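Local structure of peroxisomal acyl-CoA oxidase 1A (Solanum lycopersicum, 2FON) at residues B[354-365]-B[571-581]. The protein probably catalyses the FAD-dependent first oxidation step of peroxisomal fatty-acid beta-oxidation, acting on acyl-CoA substrates. Residues are numbered along the deposited sequence; the frame is centred on the assembly and turned at random.
Sequences FPLLASAYAFRF and LEVLCGIYSLF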
loop_
_atom_site.group_PDB
_atom_site.type_symbol
_atom_site.label_atom_id
_atom_site.label_comp_id
_atom_site.label_asym_id
_atom_site.label_seq_id
_atom_site.Cartn_x
_atom_site.Cartn_y
_atom_site.Cartn_z
ATOM N N PHE B 354 -6.784 14.806 6.528
ATOM C CA PHE B 354 -6.131 15.829 7.338
ATOM C C PHE B 354 -4.994 15.338 8.259
ATOM O O PHE B 354 -4.087 16.084 8.531
ATOM C CB PHE B 354 -7.141 16.539 8.157
ATOM C CG PHE B 354 -8.114 17.324 7.361
ATOM C CD1 PHE B 354 -9.060 18.153 8.014
ATOM C CD2 PHE B 354 -8.117 17.266 5.970
ATOM C CE1 PHE B 354 -9.959 18.901 7.268
ATOM C CE2 PHE B 354 -9.008 18.019 5.253
ATOM C CZ PHE B 354 -9.938 18.820 5.897
ATOM N N PRO B 355 -5.039 14.115 8.786
ATOM C CA PRO B 355 -3.809 13.749 9.486
ATOM C C PRO B 355 -2.599 13.662 8.549
ATOM O O PRO B 355 -1.451 13.808 9.012
ATOM C CB PRO B 355 -4.092 12.339 10.025
ATOM C CG PRO B 355 -5.510 12.208 10.008
ATOM C CD PRO B 355 -6.071 13.080 8.903
ATOM N N LEU B 356 -2.842 13.412 7.256
ATOM C CA LEU B 356 -1.725 13.234 6.314
ATOM C C LEU B 356 -1.163 14.595 5.963
ATOM O O LEU B 356 0.053 14.777 5.893
ATOM C CB LEU B 356 -2.129 12.404 5.084
ATOM C CG LEU B 356 -2.502 10.952 5.471
ATOM C CD1 LEU B 356 -2.891 10.162 4.261
ATOM C CD2 LEU B 356 -1.393 10.214 6.260
ATOM N N LEU B 357 -2.064 15.561 5.787
ATOM C CA LEU B 357 -1.690 16.960 5.695
ATOM C C LEU B 357 -0.873 17.398 6.920
ATOM O O LEU B 357 0.303 17.791 6.805
ATOM C CB LEU B 357 -2.962 17.724 5.628
ATOM C CG LEU B 357 -3.053 19.173 5.227
ATOM C CD1 LEU B 357 -1.838 19.684 4.490
ATOM C CD2 LEU B 357 -4.287 19.217 4.369
ATOM N N ALA B 358 -1.481 17.293 8.102
ATOM C CA ALA B 358 -0.784 17.501 9.358
ATOM C C ALA B 358 0.567 16.842 9.357
ATOM O O ALA B 358 1.545 17.495 9.729
ATOM C CB ALA B 358 -1.585 16.990 10.496
ATOM N N SER B 359 0.658 15.575 8.943
ATOM C CA SER B 359 1.959 14.885 8.941
ATOM C C SER B 359 3.018 15.536 8.006
ATOM O O SER B 359 4.205 15.538 8.312
ATOM C CB SER B 359 1.797 13.409 8.571
ATOM O OG SER B 359 1.111 12.669 9.571
ATOM N N ALA B 360 2.590 16.089 6.876
ATOM C CA ALA B 360 3.528 16.694 5.941
ATOM C C ALA B 360 4.156 17.921 6.566
ATOM O O ALA B 360 5.374 18.161 6.407
ATOM C CB ALA B 360 2.836 17.072 4.665
ATOM N N TYR B 361 3.339 18.727 7.272
ATOM C CA TYR B 361 3.919 19.867 7.998
ATOM C C TYR B 361 4.770 19.356 9.193
ATOM O O TYR B 361 5.890 19.821 9.393
ATOM C CB TYR B 361 2.861 20.882 8.369
ATOM C CG TYR B 361 2.401 21.804 7.245
ATOM C CD1 TYR B 361 1.495 21.389 6.287
ATOM C CD2 TYR B 361 2.861 23.110 7.167
ATOM C CE1 TYR B 361 1.074 22.237 5.240
ATOM C CE2 TYR B 361 2.440 23.995 6.142
ATOM C CZ TYR B 361 1.541 23.539 5.184
ATOM O OH TYR B 361 1.132 24.412 4.184
ATOM N N ALA B 362 4.306 18.341 9.928
ATOM C CA ALA B 362 5.125 17.835 11.046
ATOM C C ALA B 362 6.483 17.351 10.570
ATOM O O ALA B 362 7.501 17.822 11.080
ATOM C CB ALA B 362 4.405 16.766 11.879
ATOM N N PHE B 363 6.505 16.432 9.595
ATOM C CA PHE B 363 7.754 15.913 9.009
ATOM C C PHE B 363 8.525 17.041 8.327
ATOM O O PHE B 363 9.738 17.058 8.346
ATOM C CB PHE B 363 7.494 14.770 8.003
ATOM C CG PHE B 363 6.735 13.564 8.584
ATOM C CD1 PHE B 363 6.266 12.563 7.741
ATOM C CD2 PHE B 363 6.513 13.436 9.942
ATOM C CE1 PHE B 363 5.552 11.458 8.270
ATOM C CE2 PHE B 363 5.842 12.362 10.483
ATOM C CZ PHE B 363 5.343 11.374 9.655
ATOM N N ARG B 364 7.850 18.038 7.777
ATOM C CA ARG B 364 8.639 19.197 7.318
ATOM C C ARG B 364 9.506 19.828 8.394
ATOM O O ARG B 364 10.631 20.240 8.118
ATOM C CB ARG B 364 7.820 20.303 6.683
ATOM C CG ARG B 364 8.711 21.165 5.846
ATOM C CD ARG B 364 9.295 20.411 4.740
ATOM N NE ARG B 364 9.907 21.291 3.759
ATOM C CZ ARG B 364 9.968 21.039 2.449
ATOM N NH1 ARG B 364 9.413 19.942 1.955
ATOM N NH2 ARG B 364 10.544 21.909 1.614
ATOM N N PHE B 365 8.973 19.884 9.615
ATOM C CA PHE B 365 9.601 20.613 10.700
ATOM C C PHE B 365 10.583 19.765 11.428
ATOM O O PHE B 365 11.656 20.238 11.803
ATOM C CB PHE B 365 8.542 21.193 11.616
ATOM C CG PHE B 365 7.635 22.208 10.917
ATOM C CD1 PHE B 365 6.283 22.351 11.295
ATOM C CD2 PHE B 365 8.132 22.996 9.887
ATOM C CE1 PHE B 365 5.476 23.260 10.684
ATOM C CE2 PHE B 365 7.329 23.927 9.268
ATOM C CZ PHE B 365 5.997 24.079 9.669
ATOM N N LEU B 571 -0.834 26.693 11.687
ATOM C CA LEU B 571 0.200 25.690 11.954
ATOM C C LEU B 571 -0.033 25.055 13.286
ATOM O O LEU B 571 0.247 23.872 13.434
ATOM C CB LEU B 571 1.624 26.249 11.884
ATOM C CG LEU B 571 2.171 26.495 10.475
ATOM C CD1 LEU B 571 3.555 27.102 10.533
ATOM C CD2 LEU B 571 2.162 25.199 9.728
ATOM N N GLU B 572 -0.581 25.827 14.227
ATOM C CA GLU B 572 -1.084 25.265 15.480
ATOM C C GLU B 572 -2.194 24.250 15.271
ATOM O O GLU B 572 -2.170 23.162 15.836
ATOM C CB GLU B 572 -1.556 26.355 16.396
ATOM C CG GLU B 572 -0.488 26.754 17.356
ATOM C CD GLU B 572 -0.419 28.272 17.571
ATOM O OE1 GLU B 572 -1.438 28.872 18.039
ATOM O OE2 GLU B 572 0.660 28.858 17.286
ATOM N N VAL B 573 -3.168 24.608 14.452
ATOM C CA VAL B 573 -4.195 23.675 14.096
ATOM C C VAL B 573 -3.532 22.357 13.597
ATOM O O VAL B 573 -3.947 21.231 13.987
ATOM C CB VAL B 573 -5.121 24.283 13.025
ATOM C CG1 VAL B 573 -5.927 23.218 12.351
ATOM C CG2 VAL B 573 -6.029 25.300 13.604
ATOM N N LEU B 574 -2.491 22.484 12.757
ATOM C CA LEU B 574 -1.849 21.289 12.209
ATOM C C LEU B 574 -1.142 20.497 13.292
ATOM O O LEU B 574 -1.139 19.279 13.303
ATOM C CB LEU B 574 -0.938 21.626 11.035
ATOM C CG LEU B 574 -1.728 21.903 9.744
ATOM C CD1 LEU B 574 -0.843 22.377 8.594
ATOM C CD2 LEU B 574 -2.545 20.703 9.347
ATOM N N CYS B 575 -0.595 21.205 14.254
ATOM C CA CYS B 575 0.069 20.551 15.366
ATOM C C CYS B 575 -0.860 19.640 16.138
ATOM O O CYS B 575 -0.521 18.485 16.430
ATOM C CB CYS B 575 0.635 21.565 16.346
ATOM S SG CYS B 575 1.770 20.678 17.362
ATOM N N GLY B 576 -2.030 20.194 16.451
ATOM C CA GLY B 576 -3.003 19.554 17.294
ATOM C C GLY B 576 -3.463 18.311 16.614
ATOM O O GLY B 576 -3.580 17.255 17.247
ATOM N N ILE B 577 -3.661 18.429 15.303
ATOM C CA ILE B 577 -4.238 17.360 14.552
ATOM C C ILE B 577 -3.265 16.242 14.542
ATOM O O ILE B 577 -3.625 15.077 14.720
ATOM C CB ILE B 577 -4.574 17.781 13.138
ATOM C CG1 ILE B 577 -5.864 18.605 13.119
ATOM C CG2 ILE B 577 -4.719 16.541 12.211
ATOM C CD1 ILE B 577 -6.305 18.960 11.712
ATOM N N TYR B 578 -2.006 16.554 14.333
ATOM C CA TYR B 578 -1.073 15.427 14.220
ATOM C C TYR B 578 -1.000 14.681 15.556
ATOM O O TYR B 578 -1.055 13.464 15.607
ATOM C CB TYR B 578 0.283 15.859 13.728
ATOM C CG TYR B 578 1.303 14.769 13.788
ATOM C CD1 TYR B 578 1.488 13.908 12.706
ATOM C CD2 TYR B 578 2.138 14.629 14.905
ATOM C CE1 TYR B 578 2.432 12.932 12.751
ATOM C CE2 TYR B 578 3.119 13.621 14.962
ATOM C CZ TYR B 578 3.245 12.770 13.891
ATOM O OH TYR B 578 4.185 11.736 13.912
ATOM N N SER B 579 -0.965 15.413 16.643
ATOM C CA SER B 579 -0.677 14.766 17.883
ATOM C C SER B 579 -1.928 14.147 18.456
ATOM O O SER B 579 -1.874 13.118 19.143
ATOM C CB SER B 579 -0.046 15.754 18.840
ATOM O OG SER B 579 -0.740 16.968 18.765
ATOM N N LEU B 580 -3.070 14.734 18.155
ATOM C CA LEU B 580 -4.296 14.109 18.620
ATOM C C LEU B 580 -4.742 12.989 17.724
ATOM O O LEU B 580 -5.419 12.072 18.169
ATOM C CB LEU B 580 -5.396 15.136 18.832
ATOM C CG LEU B 580 -4.937 16.152 19.888
ATOM C CD1 LEU B 580 -5.966 17.191 20.086
ATOM C CD2 LEU B 580 -4.557 15.490 21.230
ATOM N N PHE B 581 -4.340 13.003 16.461
ATOM C CA PHE B 581 -4.679 11.853 15.610
ATOM C C PHE B 581 -3.930 10.680 16.142
ATOM O O PHE B 581 -4.470 9.584 16.222
ATOM C CB PHE B 581 -4.287 12.022 14.142
ATOM C CG PHE B 581 -4.513 10.782 13.330
ATOM C CD1 PHE B 581 -3.468 9.905 13.063
ATOM C CD2 PHE B 581 -5.786 10.464 12.860
ATOM C CE1 PHE B 581 -3.691 8.709 12.301
ATOM C CE2 PHE B 581 -6.016 9.306 12.071
ATOM C CZ PHE B 581 -4.967 8.427 11.800
#
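The O of Pro355, which packs on Phe581, is gripped from opposite faces of its carbonyl plane by Ser359 N and Ser359 OG, the hydroxyl at 2.9 Å. That bond fixes OG at the edge of the Tyr578 ring, in its plane, 3.4 Å from CD1. Tyr578 enters as a knob among Ala358, Ser359, Ala362 and Phe363: with CG anti to the backbone N (chi1 172°), Ala362 CB stands over the centre of one face of its ring, 4.2 Å from the centroid, 11° off the normal. Two further CH-pi contacts lie along the interface. Leu574 CD1 sits over one face of Tyr361, and Pro355 CG over one face of the Phe581 ring, 3.7 Å from the centroid. An alanine in place of Phe581 would probably leave the Pro355 ring without its aromatic platform. Between these two contacts Ala358 CB meets Ile577 CG2 at 3.6 Å; the small Ala358 suits the 8.3 Å closest approach of the segment axes. Tyr361 OH is hydrogen-bonded to Leu622 O, outside both helices. With no hydrogen bond across and 111° between the segment axes, this is steep, largely apolar helix-helix packing, joining helix 347-380 to helix 567-585 of the C-terminal helical domain characteristic of acyl-CoA oxidases.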